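PDB 1T3Q: quinoline 2-oxidoreductase small subunit from Pseudomonas putida, which carries the two [2Fe-2S] clusters of a molybdenum hydroxylase that oxidises quinoline, probably passing electrons from the molybdenum site toward FAD. Local coordinates for residues H102-C107 and I151-D156; L115-S120 and E135-N140; V39-T44 and T82-S87. All blocks are in the same frame, centred on the assembly; numbering follows the deposited sequence.

Interaction 1: residues H102-C107 and I151-D156. With FES (Fe2/s2 (inorganic) cluster), chain G; MCN (pterin cytosine dinucleotide), chain N.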
ATOM      1  N   HIS A 102       1.647 -20.721 -24.286  1.00 16.81           N
ATOM      2  CA  HIS A 102       2.560 -21.852 -24.162  1.00 16.14           C
ATOM      3  C   HIS A 102       3.146 -22.028 -22.766  1.00 15.59           C
ATOM      4  O   HIS A 102       3.985 -22.902 -22.558  1.00 16.17           O
ATOM      5  CB  HIS A 102       3.713 -21.729 -25.167  1.00 17.17           C
ATOM      6  CG  HIS A 102       3.306 -21.984 -26.588  1.00 20.07           C
ATOM      7  ND1 HIS A 102       2.858 -20.985 -27.426  1.00 22.87           N
ATOM      8  CD2 HIS A 102       3.262 -23.128 -27.309  1.00 19.09           C
ATOM      9  CE1 HIS A 102       2.558 -21.504 -28.605  1.00 20.76           C
ATOM     10  NE2 HIS A 102       2.794 -22.802 -28.560  1.00 23.81           N
ATOM     11  N   HIS A 103       2.702 -21.210 -21.821  1.00 16.14           N
ATOM     12  CA  HIS A 103       3.216 -21.281 -20.450  1.00 14.89           C
ATOM     13  C   HIS A 103       4.741 -21.162 -20.501  1.00 14.24           C
ATOM     14  O   HIS A 103       5.474 -22.065 -20.087  1.00 16.64           O
ATOM     15  CB  HIS A 103       2.793 -22.601 -19.783  1.00 15.04           C
ATOM     16  CG  HIS A 103       3.159 -22.692 -18.330  1.00 14.87           C
ATOM     17  ND1 HIS A 103       3.038 -21.625 -17.465  1.00 16.58           N
ATOM     18  CD2 HIS A 103       3.600 -23.733 -17.582  1.00 15.68           C
ATOM     19  CE1 HIS A 103       3.387 -22.004 -16.248  1.00 16.12           C
ATOM     20  NE2 HIS A 103       3.732 -23.278 -16.291  1.00 17.03           N
ATOM     21  N   ALA A 104       5.207 -20.031 -21.022  1.00 14.69           N
ATOM     22  CA  ALA A 104       6.633 -19.756 -21.168  1.00 16.76           C
ATOM     23  C   ALA A 104       7.228 -18.999 -19.976  1.00 15.57           C
ATOM     24  O   ALA A 104       8.366 -18.546 -20.032  1.00 17.37           O
ATOM     25  CB  ALA A 104       6.881 -18.964 -22.456  1.00 15.18           C
ATOM     26  N   LEU A 105       6.448 -18.837 -18.915  1.00 16.01           N
ATOM     27  CA  LEU A 105       6.943 -18.167 -17.713  1.00 15.77           C
ATOM     28  C   LEU A 105       6.251 -18.725 -16.462  1.00 15.71           C
ATOM     29  O   LEU A 105       5.136 -19.224 -16.519  1.00 16.45           O
ATOM     30  CB  LEU A 105       6.715 -16.653 -17.767  1.00 13.14           C
ATOM     31  CG  LEU A 105       5.263 -16.198 -17.762  1.00 14.70           C
ATOM     32  CD1 LEU A 105       5.146 -14.824 -17.122  1.00 13.29           C
ATOM     33  CD2 LEU A 105       4.742 -16.185 -19.200  1.00 15.66           C
ATOM     34  N   GLN A 106       6.950 -18.621 -15.341  1.00 14.31           N
ATOM     35  CA  GLN A 106       6.468 -19.070 -14.058  1.00 14.29           C
ATOM     36  C   GLN A 106       6.590 -17.931 -13.041  1.00 12.58           C
ATOM     37  O   GLN A 106       5.608 -17.217 -12.769  1.00 13.52           O
ATOM     38  CB  GLN A 106       7.236 -20.330 -13.632  1.00 14.44           C
ATOM     39  CG  GLN A 106       6.690 -21.602 -14.302  1.00 14.63           C
ATOM     40  CD  GLN A 106       7.359 -22.912 -13.911  1.00 16.05           C
ATOM     41  OE1 GLN A 106       7.635 -23.169 -12.742  1.00 17.37           O
ATOM     42  NE2 GLN A 106       7.594 -23.766 -14.908  1.00 11.41           N
ATOM     43  N   CYS A 107       7.785 -17.748 -12.493  1.00 12.75           N
ATOM     44  CA  CYS A 107       7.943 -16.663 -11.531  1.00 14.17           C
ATOM     45  C   CYS A 107       7.925 -15.346 -12.317  1.00 13.62           C
ATOM     46  O   CYS A 107       7.573 -14.298 -11.786  1.00 13.37           O
ATOM     47  CB  CYS A 107       9.259 -16.846 -10.775  1.00 15.74           C
ATOM     48  SG  CYS A 107      10.748 -16.284 -11.605  1.00 16.89           S
ATOM     49  N   ILE A 151      10.836 -21.732 -26.195  1.00 16.72           N
ATOM     50  CA  ILE A 151      11.195 -22.028 -27.583  1.00 18.32           C
ATOM     51  C   ILE A 151       9.881 -22.202 -28.351  1.00 18.81           C
ATOM     52  O   ILE A 151       9.734 -21.715 -29.475  1.00 19.51           O
ATOM     53  CB  ILE A 151      12.029 -23.330 -27.698  1.00 17.09           C
ATOM     54  CG1 ILE A 151      13.258 -23.257 -26.786  1.00 15.88           C
ATOM     55  CG2 ILE A 151      12.473 -23.551 -29.145  1.00 16.85           C
ATOM     56  CD1 ILE A 151      14.195 -22.098 -27.069  1.00 17.05           C
ATOM     57  N   ASP A 152       8.926 -22.890 -27.730  1.00 18.69           N
ATOM     58  CA  ASP A 152       7.616 -23.112 -28.341  1.00 20.05           C
ATOM     59  C   ASP A 152       6.936 -21.778 -28.643  1.00 20.17           C
ATOM     60  O   ASP A 152       6.394 -21.577 -29.728  1.00 20.12           O
ATOM     61  CB  ASP A 152       6.695 -23.896 -27.399  1.00 19.46           C
ATOM     62  CG  ASP A 152       7.159 -25.319 -27.152  1.00 19.82           C
ATOM     63  OD1 ASP A 152       6.609 -25.948 -26.223  1.00 20.72           O
ATOM     64  OD2 ASP A 152       8.048 -25.815 -27.876  1.00 20.22           O
ATOM     65  N   ALA A 153       6.954 -20.876 -27.665  1.00 19.15           N
ATOM     66  CA  ALA A 153       6.316 -19.575 -27.806  1.00 20.06           C
ATOM     67  C   ALA A 153       6.899 -18.738 -28.940  1.00 20.71           C
ATOM     68  O   ALA A 153       6.154 -18.155 -29.729  1.00 21.01           O
ATOM     69  CB  ALA A 153       6.400 -18.798 -26.487  1.00 18.67           C
ATOM     70  N   ILE A 154       8.225 -18.687 -29.023  1.00 18.85           N
ATOM     71  CA  ILE A 154       8.899 -17.897 -30.051  1.00 20.15           C
ATOM     72  C   ILE A 154       8.712 -18.427 -31.476  1.00 19.90           C
ATOM     73  O   ILE A 154       8.700 -17.650 -32.431  1.00 20.59           O
ATOM     74  CB  ILE A 154      10.410 -17.787 -29.744  1.00 20.10           C
ATOM     75  CG1 ILE A 154      10.602 -17.068 -28.406  1.00 17.69           C
ATOM     76  CG2 ILE A 154      11.131 -17.038 -30.872  1.00 19.16           C
ATOM     77  CD1 ILE A 154      12.015 -17.129 -27.863  1.00 16.37           C
ATOM     78  N   THR A 155       8.553 -19.740 -31.614  1.00 18.46           N
ATOM     79  CA  THR A 155       8.379 -20.349 -32.930  1.00 20.18           C
ATOM     80  C   THR A 155       6.919 -20.562 -33.305  1.00 19.00           C
ATOM     81  O   THR A 155       6.623 -21.173 -34.330  1.00 20.25           O
ATOM     82  CB  THR A 155       9.107 -21.711 -33.022  1.00 20.70           C
ATOM     83  OG1 THR A 155       8.673 -22.568 -31.957  1.00 20.84           O
ATOM     84  CG2 THR A 155      10.611 -21.517 -32.936  1.00 20.75           C
ATOM     85  N   ASP A 156       6.014 -20.059 -32.473  1.00 18.46           N
ATOM     86  CA  ASP A 156       4.580 -20.186 -32.723  1.00 20.22           C
ATOM     87  C   ASP A 156       4.257 -19.507 -34.055  1.00 19.64           C
ATOM     88  O   ASP A 156       4.716 -18.396 -34.318  1.00 17.37           O
ATOM     89  CB  ASP A 156       3.792 -19.513 -31.597  1.00 20.69           C
ATOM     90  CG  ASP A 156       2.295 -19.691 -31.742  1.00 24.37           C
ATOM     91  OD1 ASP A 156       1.753 -20.655 -31.167  1.00 23.66           O
ATOM     92  OD2 ASP A 156       1.659 -18.868 -32.440  1.00 24.06           O
TER
HETATM   93 FE1  FES G4907      11.276 -17.777 -13.288  1.00 14.91          FE
HETATM   94 FE2  FES G4907      12.220 -17.684 -15.824  1.00 16.31          FE
HETATM   95  S1  FES G4907      10.104 -17.735 -15.274  1.00 15.32           S
HETATM   96  S2  FES G4907      13.359 -17.510 -13.925  1.00 18.56           S
HETATM   97  N1  MCN N4921      -0.320 -28.719  -9.390  1.00 16.26           N
HETATM   98  C2  MCN N4921      -1.502 -29.070 -10.120  1.00 17.71           C
HETATM   99  N3  MCN N4921      -2.004 -30.317  -9.780  1.00 16.25           N
HETATM  100  C4  MCN N4921      -1.473 -31.201  -8.847  1.00 15.67           C
HETATM  101  C5  MCN N4921      -0.253 -30.794  -8.139  1.00 15.91           C
HETATM  102  C6  MCN N4921       0.311 -29.569  -8.406  1.00 17.25           C
HETATM  103  O2  MCN N4921      -1.962 -28.329 -10.959  1.00 17.61           O
HETATM  104  N4  MCN N4921      -2.041 -32.362  -8.600  1.00 13.95           N
HETATM  105  C1' MCN N4921       0.259 -27.292  -9.717  1.00 15.96           C
HETATM  106  C2D MCN N4921      -0.203 -26.208  -8.640  1.00 19.06           C
HETATM  107  O2' MCN N4921      -0.384 -24.900  -9.291  1.00 20.10           O
HETATM  108  C3' MCN N4921       0.902 -26.255  -7.606  1.00 20.24           C
HETATM  109  C4D MCN N4921       2.165 -26.477  -8.403  1.00 18.65           C
HETATM  110  O4D MCN N4921       1.711 -27.211  -9.648  1.00 17.65           O
HETATM  111  O3' MCN N4921       0.944 -24.986  -6.864  1.00 22.30           O
HETATM  112  C5' MCN N4921       3.343 -27.135  -7.632  1.00 17.83           C
HETATM  113  O5' MCN N4921       2.805 -28.290  -7.037  1.00 23.29           O
HETATM  114  PA  MCN N4921       2.861 -28.621  -5.494  1.00 20.98           P
HETATM  115  O1A MCN N4921       1.457 -28.488  -4.991  1.00 21.80           O
HETATM  116  O2A MCN N4921       3.610 -29.941  -5.425  1.00 24.80           O
HETATM  117  O3A MCN N4921       3.859 -27.662  -4.638  1.00 23.69           O
HETATM  118  PB  MCN N4921       3.693 -26.150  -4.137  1.00 25.09           P
HETATM  119  O1B MCN N4921       3.727 -26.182  -2.643  1.00 25.15           O
HETATM  120  O2B MCN N4921       2.518 -25.483  -4.790  1.00 25.71           O
HETATM  121  O3B MCN N4921       5.005 -25.426  -4.710  1.00 25.61           O
HETATM  122  C10 MCN N4921       6.234 -25.521  -4.036  1.00 24.40           C
HETATM  123  C9' MCN N4921       7.067 -26.463  -4.841  1.00 23.70           C
HETATM  124  C8' MCN N4921       8.439 -26.484  -4.127  1.00 24.73           C
HETATM  125  S8' MCN N4921       8.417 -27.110  -2.453  1.00 26.68           S
HETATM  126  C7' MCN N4921       9.607 -26.111  -4.653  1.00 24.68           C
HETATM  127  S7' MCN N4921      11.178 -26.125  -3.804  1.00 23.51           S
HETATM  128  C6' MCN N4921       9.601 -25.541  -6.112  1.00 19.96           C
HETATM  129  C7  MCN N4921       8.441 -26.091  -6.897  1.00 21.70           C
HETATM  130  O9' MCN N4921       7.214 -25.877  -6.219  1.00 25.06           O
HETATM  131  N5' MCN N4921       9.708 -24.031  -5.955  1.00 19.96           N
HETATM  132  C4A MCN N4921       9.317 -23.425  -7.214  1.00 19.82           C
HETATM  133  N8' MCN N4921       8.351 -25.421  -8.239  1.00 21.01           N
HETATM  134  C4B MCN N4921       8.725 -24.048  -8.327  1.00 21.18           C
HETATM  135  N1' MCN N4921       8.356 -23.414  -9.540  1.00 20.95           N
HETATM  136  C2' MCN N4921       8.618 -22.087  -9.591  1.00 21.14           C
HETATM  137  N2' MCN N4921       8.299 -21.440 -10.732  1.00 21.33           N
HETATM  138  N3' MCN N4921       9.169 -21.383  -8.539  1.00 20.91           N
HETATM  139  C4' MCN N4921       9.555 -21.956  -7.270  1.00 21.48           C
HETATM  140  O4' MCN N4921      10.031 -21.270  -6.399  1.00 19.82           O
HETATM  141  O   HOH W   1       2.311 -23.623 -31.688  1.00 35.42           O
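The imidazole of H102 lies with one face against the last turn of helix 148-154. D152 O stands 3.9 Å above the ring, over its centre, and A153 N sits over the same face, nearer the rim. At the edge, near the ring plane, lie D156 OD1 and a water that spans the two residues, 3.3 Å from H102 NE2 and donating to D156 OD1. H102 CD2 also meets D152 CB, at 3.5 Å. A chi1 of -72° turns the ring toward helix 148-154, and a hydrogen bond between ND1 and S98 O helps hold its rotation. The strongest partners of both aspartates lie outside the two segments: D152 OD2 pairs with R130, while D156 OD2 takes the backbone N of A158, as N-cap of the next helix, and a salt bridge from R101. Cutting H102 back to an alanine would probably leave S98 O without its ND1 partner and open a gap beside D152 and A153. A smaller apolar touch, A104 CB to A153 CB at 4.1 Å, extends the contact, with F99 packed on both alanines.

Beyond A104 the loop runs away from helix 148-154 toward the cofactors. Q106 OE1 accepts from N2' of the pterin at 2.7 Å, with an N-H...O angle of 161°, and C107 SG binds FE1 of the cluster at 2.3 Å, sharing that iron with C144. H103, with positive phi, closes helix 94-101 in a Schellman motif, and the whole belongs to the helical [2Fe-2S] domain of molybdenum hydroxylases, whose cluster lies next to the pterin.

Interaction 2: residues L115-S120 and E135-N140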
ATOM      1  N   LEU A 115      11.889 -11.574 -23.620  1.00 14.10           N
ATOM      2  CA  LEU A 115      11.162 -10.863 -24.667  1.00 16.51           C
ATOM      3  C   LEU A 115      12.059  -9.967 -25.520  1.00 17.65           C
ATOM      4  O   LEU A 115      11.897  -9.899 -26.747  1.00 16.01           O
ATOM      5  CB  LEU A 115      10.027 -10.036 -24.048  1.00 15.14           C
ATOM      6  CG  LEU A 115       8.879 -10.847 -23.430  1.00 15.97           C
ATOM      7  CD1 LEU A 115       7.980  -9.939 -22.607  1.00 15.21           C
ATOM      8  CD2 LEU A 115       8.083 -11.534 -24.532  1.00 15.49           C
ATOM      9  N   ALA A 116      13.004  -9.285 -24.875  1.00 15.88           N
ATOM     10  CA  ALA A 116      13.924  -8.402 -25.585  1.00 16.52           C
ATOM     11  C   ALA A 116      14.734  -9.208 -26.601  1.00 17.44           C
ATOM     12  O   ALA A 116      14.797  -8.862 -27.785  1.00 15.99           O
ATOM     13  CB  ALA A 116      14.864  -7.701 -24.585  1.00 13.87           C
ATOM     14  N   THR A 117      15.343 -10.296 -26.147  1.00 17.59           N
ATOM     15  CA  THR A 117      16.139 -11.121 -27.042  1.00 16.90           C
ATOM     16  C   THR A 117      15.260 -11.740 -28.131  1.00 18.09           C
ATOM     17  O   THR A 117      15.643 -11.766 -29.302  1.00 17.04           O
ATOM     18  CB  THR A 117      16.876 -12.241 -26.275  1.00 17.04           C
ATOM     19  OG1 THR A 117      17.740 -11.653 -25.293  1.00 15.58           O
ATOM     20  CG2 THR A 117      17.723 -13.076 -27.231  1.00 16.67           C
ATOM     21  N   ALA A 118      14.079 -12.218 -27.753  1.00 18.31           N
ATOM     22  CA  ALA A 118      13.178 -12.831 -28.728  1.00 18.82           C
ATOM     23  C   ALA A 118      12.782 -11.838 -29.823  1.00 20.44           C
ATOM     24  O   ALA A 118      12.749 -12.192 -31.007  1.00 19.99           O
ATOM     25  CB  ALA A 118      11.939 -13.370 -28.037  1.00 16.78           C
ATOM     26  N   ARG A 119      12.487 -10.600 -29.437  1.00 20.60           N
ATOM     27  CA  ARG A 119      12.106  -9.590 -30.421  1.00 23.63           C
ATOM     28  C   ARG A 119      13.231  -9.401 -31.428  1.00 23.94           C
ATOM     29  O   ARG A 119      12.997  -9.333 -32.634  1.00 22.70           O
ATOM     30  CB  ARG A 119      11.803  -8.250 -29.747  1.00 25.83           C
ATOM     31  CG  ARG A 119      10.547  -8.219 -28.901  1.00 29.37           C
ATOM     32  CD  ARG A 119      10.223  -6.783 -28.522  1.00 32.21           C
ATOM     33  NE  ARG A 119       9.892  -5.994 -29.706  1.00 35.29           N
ATOM     34  CZ  ARG A 119       9.972  -4.669 -29.781  1.00 36.67           C
ATOM     35  NH1 ARG A 119       9.643  -4.053 -30.906  1.00 37.52           N
ATOM     36  NH2 ARG A 119      10.391  -3.961 -28.740  1.00 36.26           N
ATOM     37  N   SER A 120      14.458  -9.318 -30.923  1.00 23.88           N
ATOM     38  CA  SER A 120      15.623  -9.140 -31.779  1.00 25.24           C
ATOM     39  C   SER A 120      15.743 -10.273 -32.792  1.00 24.73           C
ATOM     40  O   SER A 120      16.020 -10.040 -33.966  1.00 24.50           O
ATOM     41  CB  SER A 120      16.894  -9.079 -30.933  1.00 25.88           C
ATOM     42  OG  SER A 120      18.034  -8.935 -31.763  1.00 31.74           O
ATOM     43  N   GLU A 135      19.943 -21.253 -29.658  1.00 22.00           N
ATOM     44  CA  GLU A 135      21.274 -20.673 -29.789  1.00 23.78           C
ATOM     45  C   GLU A 135      21.311 -19.210 -29.383  1.00 21.94           C
ATOM     46  O   GLU A 135      22.152 -18.797 -28.584  1.00 23.54           O
ATOM     47  CB  GLU A 135      21.765 -20.808 -31.234  1.00 27.45           C
ATOM     48  CG  GLU A 135      21.992 -22.243 -31.660  1.00 34.92           C
ATOM     49  CD  GLU A 135      22.196 -22.396 -33.156  1.00 39.50           C
ATOM     50  OE1 GLU A 135      22.425 -23.543 -33.602  1.00 42.54           O
ATOM     51  OE2 GLU A 135      22.121 -21.381 -33.886  1.00 41.57           O
ATOM     52  N   VAL A 136      20.401 -18.417 -29.933  1.00 20.49           N
ATOM     53  CA  VAL A 136      20.371 -16.998 -29.613  1.00 20.88           C
ATOM     54  C   VAL A 136      19.867 -16.720 -28.198  1.00 21.62           C
ATOM     55  O   VAL A 136      20.300 -15.760 -27.561  1.00 19.86           O
ATOM     56  CB  VAL A 136      19.509 -16.225 -30.627  1.00 21.90           C
ATOM     57  CG1 VAL A 136      19.598 -14.726 -30.355  1.00 20.96           C
ATOM     58  CG2 VAL A 136      19.992 -16.529 -32.043  1.00 24.08           C
ATOM     59  N   MET A 137      18.969 -17.566 -27.697  1.00 20.93           N
ATOM     60  CA  MET A 137      18.423 -17.373 -26.354  1.00 20.37           C
ATOM     61  C   MET A 137      19.344 -17.932 -25.266  1.00 19.15           C
ATOM     62  O   MET A 137      19.051 -17.796 -24.078  1.00 21.17           O
ATOM     63  CB  MET A 137      17.047 -18.044 -26.235  1.00 20.69           C
ATOM     64  CG  MET A 137      15.961 -17.526 -27.191  1.00 22.18           C
ATOM     65  SD  MET A 137      15.551 -15.776 -27.001  1.00 23.40           S
ATOM     66  CE  MET A 137      14.906 -15.741 -25.297  1.00 21.19           C
ATOM     67  N   SER A 138      20.462 -18.538 -25.661  1.00 18.92           N
ATOM     68  CA  SER A 138      21.386 -19.140 -24.697  1.00 20.45           C
ATOM     69  C   SER A 138      22.007 -18.153 -23.713  1.00 20.94           C
ATOM     70  O   SER A 138      22.660 -18.560 -22.750  1.00 23.57           O
ATOM     71  CB  SER A 138      22.501 -19.912 -25.422  1.00 21.07           C
ATOM     72  OG  SER A 138      23.387 -19.052 -26.109  1.00 23.52           O
ATOM     73  N   GLY A 139      21.804 -16.862 -23.956  1.00 20.06           N
ATOM     74  CA  GLY A 139      22.338 -15.842 -23.073  1.00 18.71           C
ATOM     75  C   GLY A 139      21.306 -15.323 -22.084  1.00 18.44           C
ATOM     76  O   GLY A 139      21.559 -14.358 -21.360  1.00 19.45           O
ATOM     77  N   ASN A 140      20.133 -15.951 -22.059  1.00 17.15           N
ATOM     78  CA  ASN A 140      19.074 -15.557 -21.133  1.00 16.54           C
ATOM     79  C   ASN A 140      18.765 -16.739 -20.220  1.00 17.70           C
ATOM     80  O   ASN A 140      18.308 -17.788 -20.676  1.00 18.37           O
ATOM     81  CB  ASN A 140      17.807 -15.142 -21.889  1.00 15.03           C
ATOM     82  CG  ASN A 140      17.943 -13.783 -22.556  1.00 18.15           C
ATOM     83  OD1 ASN A 140      18.486 -13.666 -23.656  1.00 17.71           O
ATOM     84  ND2 ASN A 140      17.454 -12.748 -21.885  1.00 16.49           N
TER
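V136 comes first across from T117: its CG1 meets T117 CG2 at 4.0 Å, and T117 CG2 also lies 3.7 Å from V136 O. One residue on, M137 leaves its own backbone pointing past the other helix, but its chain bends at chi2 (-61°), which brings SD back toward T117. M137 SD then rests 3.5 Å from T117 CG2, the two side chains running past each other in opposite directions, and it also lies 3.9 Å from A118 N. S138 turns inward on its own segment, its OG bonding to E135 O at 2.8 Å across the end of the helix. After the turn at G139, whose carbonyl takes a hydrogen bond from R66, N140 faces T117 again. Here is the polar link of the contact: T117 OG1 donates to N140 OD1 over 2.7 Å, meeting the carbonyl at a C=O...O angle of 119° and lifted 25° from its plane. T117 thus divides its branches. Its methyl, anti to the backbone N, goes to the sulfur and V136, while OG1 goes to the amide, and this bond probably fixes how the N140 side chain is turned in a buried place close to G54 of the first cluster's site.

Helix 111-124 thereby holds the end of helix 130-136 and the turn after it. M114 and I121, one turn before and one after T117, pack on the same M137, T57 of strand 57-60 touches both T117 and N140, and L95 of helix 94-101 packs on A118.

Interaction 3: residues V39-T44 and T82-S87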
ATOM      1  N   VAL A  39      13.708   6.621 -13.543  1.00 19.73           N
ATOM      2  CA  VAL A  39      12.615   6.769 -14.497  1.00 20.00           C
ATOM      3  C   VAL A  39      11.330   6.115 -13.974  1.00 21.69           C
ATOM      4  O   VAL A  39      10.223   6.518 -14.337  1.00 23.42           O
ATOM      5  CB  VAL A  39      12.992   6.155 -15.867  1.00 20.31           C
ATOM      6  CG1 VAL A  39      11.921   6.483 -16.898  1.00 16.99           C
ATOM      7  CG2 VAL A  39      14.347   6.685 -16.324  1.00 21.97           C
ATOM      8  N   GLY A  40      11.475   5.106 -13.120  1.00 21.29           N
ATOM      9  CA  GLY A  40      10.309   4.449 -12.558  1.00 20.26           C
ATOM     10  C   GLY A  40       9.734   3.307 -13.379  1.00 20.75           C
ATOM     11  O   GLY A  40       8.561   2.984 -13.249  1.00 22.32           O
ATOM     12  N   LEU A  41      10.552   2.702 -14.230  1.00 18.68           N
ATOM     13  CA  LEU A  41      10.114   1.586 -15.051  1.00 18.48           C
ATOM     14  C   LEU A  41      10.783   0.338 -14.490  1.00 17.44           C
ATOM     15  O   LEU A  41      11.884  -0.038 -14.904  1.00 16.79           O
ATOM     16  CB  LEU A  41      10.529   1.820 -16.506  1.00 19.30           C
ATOM     17  CG  LEU A  41       9.893   3.052 -17.161  1.00 21.00           C
ATOM     18  CD1 LEU A  41      10.530   3.303 -18.523  1.00 18.48           C
ATOM     19  CD2 LEU A  41       8.386   2.831 -17.298  1.00 22.55           C
ATOM     20  N   THR A  42      10.114  -0.305 -13.539  1.00 17.72           N
ATOM     21  CA  THR A  42      10.667  -1.487 -12.891  1.00 16.62           C
ATOM     22  C   THR A  42      10.524  -2.799 -13.652  1.00 17.71           C
ATOM     23  O   THR A  42      10.847  -3.862 -13.122  1.00 15.32           O
ATOM     24  CB  THR A  42      10.078  -1.659 -11.463  1.00 16.83           C
ATOM     25  OG1 THR A  42       8.647  -1.707 -11.527  1.00 16.94           O
ATOM     26  CG2 THR A  42      10.493  -0.492 -10.575  1.00 16.27           C
ATOM     27  N   GLY A  43      10.059  -2.736 -14.898  1.00 16.46           N
ATOM     28  CA  GLY A  43       9.924  -3.954 -15.677  1.00 15.69           C
ATOM     29  C   GLY A  43      11.269  -4.615 -15.932  1.00 17.24           C
ATOM     30  O   GLY A  43      11.366  -5.838 -16.023  1.00 16.49           O
ATOM     31  N   THR A  44      12.312  -3.801 -16.057  1.00 17.00           N
ATOM     32  CA  THR A  44      13.665  -4.308 -16.280  1.00 15.70           C
ATOM     33  C   THR A  44      14.147  -4.863 -14.938  1.00 15.55           C
ATOM     34  O   THR A  44      14.150  -4.149 -13.935  1.00 15.09           O
ATOM     35  CB  THR A  44      14.606  -3.168 -16.761  1.00 16.21           C
ATOM     36  OG1 THR A  44      14.123  -2.654 -18.014  1.00 16.51           O
ATOM     37  CG2 THR A  44      16.027  -3.680 -16.952  1.00 15.14           C
ATOM     38  N   THR A  82      11.875  -0.770 -23.278  1.00 17.59           N
ATOM     39  CA  THR A  82      11.783  -1.686 -22.145  1.00 17.72           C
ATOM     40  C   THR A  82      10.510  -2.513 -22.327  1.00 18.83           C
ATOM     41  O   THR A  82       9.687  -2.222 -23.205  1.00 17.49           O
ATOM     42  CB  THR A  82      11.721  -0.940 -20.796  1.00 15.29           C
ATOM     43  OG1 THR A  82      10.513  -0.174 -20.720  1.00 17.53           O
ATOM     44  CG2 THR A  82      12.922  -0.008 -20.648  1.00 14.39           C
ATOM     45  N   VAL A  83      10.347  -3.544 -21.506  1.00 16.85           N
ATOM     46  CA  VAL A  83       9.180  -4.407 -21.615  1.00 17.69           C
ATOM     47  C   VAL A  83       7.857  -3.643 -21.507  1.00 18.32           C
ATOM     48  O   VAL A  83       6.861  -4.038 -22.117  1.00 18.47           O
ATOM     49  CB  VAL A  83       9.220  -5.525 -20.543  1.00 17.62           C
ATOM     50  CG1 VAL A  83       9.113  -4.924 -19.156  1.00 16.48           C
ATOM     51  CG2 VAL A  83       8.098  -6.522 -20.788  1.00 17.89           C
ATOM     52  N   GLU A  84       7.846  -2.549 -20.751  1.00 16.80           N
ATOM     53  CA  GLU A  84       6.624  -1.763 -20.585  1.00 18.75           C
ATOM     54  C   GLU A  84       6.085  -1.221 -21.908  1.00 20.38           C
ATOM     55  O   GLU A  84       4.890  -0.935 -22.029  1.00 19.20           O
ATOM     56  CB  GLU A  84       6.851  -0.580 -19.637  1.00 20.02           C
ATOM     57  CG  GLU A  84       6.995  -0.954 -18.173  1.00 20.53           C
ATOM     58  CD  GLU A  84       8.435  -1.171 -17.748  1.00 20.45           C
ATOM     59  OE1 GLU A  84       9.291  -1.458 -18.613  1.00 18.14           O
ATOM     60  OE2 GLU A  84       8.702  -1.070 -16.532  1.00 19.68           O
ATOM     61  N   GLY A  85       6.968  -1.072 -22.890  1.00 20.86           N
ATOM     62  CA  GLY A  85       6.548  -0.529 -24.169  1.00 22.88           C
ATOM     63  C   GLY A  85       5.983  -1.528 -25.157  1.00 23.58           C
ATOM     64  O   GLY A  85       5.473  -1.133 -26.206  1.00 23.59           O
ATOM     65  N   LEU A  86       6.053  -2.813 -24.829  1.00 21.58           N
ATOM     66  CA  LEU A  86       5.570  -3.857 -25.730  1.00 24.63           C
ATOM     67  C   LEU A  86       4.079  -3.859 -26.040  1.00 25.40           C
ATOM     68  O   LEU A  86       3.686  -3.810 -27.206  1.00 26.68           O
ATOM     69  CB  LEU A  86       5.952  -5.241 -25.203  1.00 24.63           C
ATOM     70  CG  LEU A  86       7.111  -5.970 -25.881  1.00 27.63           C
ATOM     71  CD1 LEU A  86       7.153  -7.396 -25.361  1.00 25.60           C
ATOM     72  CD2 LEU A  86       6.931  -5.977 -27.398  1.00 27.24           C
ATOM     73  N   SER A  87       3.250  -3.937 -25.007  1.00 25.23           N
ATOM     74  CA  SER A  87       1.808  -3.973 -25.211  1.00 28.02           C
ATOM     75  C   SER A  87       1.295  -2.695 -25.861  1.00 29.41           C
ATOM     76  O   SER A  87       1.886  -1.624 -25.718  1.00 28.99           O
ATOM     77  CB  SER A  87       1.087  -4.200 -23.883  1.00 27.77           C
ATOM     78  OG  SER A  87       1.233  -3.079 -23.030  1.00 31.07           O
TER
HETATM   79  O   HOH W   2      11.955  -1.073 -17.382  1.00 18.57           O
HETATM   80  O   HOH W   3      12.614  -4.371 -19.889  1.00 19.92           O
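Two loops of the ferredoxin-like [2Fe-2S] domain meet here, one following helix 31-39 and leading toward the cluster-binding loop, the other following strand 79-81. The carboxylate of E84 reaches across to the backbone of L41-G43. G43 N donates to E84 OE2 over 2.7 Å, at an N-H...O angle of 143°, coming from above the carboxylate plane. The chain gets there by bending at chi2 (93°), which lays it past L41, whose CB is 3.4 Å from E84 OE2. The other oxygen, E84 OE1, accepts from T82 OG1 at 2.8 Å, from the opposite face of the carboxylate, and these two bonds hold the group by both oxygens, one over each face. A water donates to E84 OE1 and to L41 O, and accepts from T44 OG1; a second one links T44 OG1 to V83 N. Alongside, V83 CG1 rests 3.7 Å from G43 CA; G43, with no side chain, lets V83 CG1 and E84 OE2 come this close to its CA and N.

L35 of helix 31-39 packs on T44 and T82, I16 of strand 10-16 on L41, and A112 and L115 of helix 111-124 on V83, while L27 of the large subunit also touches V83.

From the N terminus, interaction 3 closes first: its ends, 39-44 and 82-87, bring together the start and finish of a long excursion that holds the first cluster's cysteines and strands 57-60, 63-66 and 79-81. The chain then enters the helical domain, where interaction 1 closes the outer loop, joining the exit of helix 94-101 to the end of helix 148-154. Interaction 2 is nested inside it, pairing helix 111-124 with the end of helix 130-136. I154 connects the two, packing on A118 and M137. L115 and R119 in turn touch V83 and L86, so helix 111-124 packs on the loop after strand 79-81 and ties it to the helical part, whereas interactions 1 and 3 stay apart, their nearest atoms about 10 Å from each other.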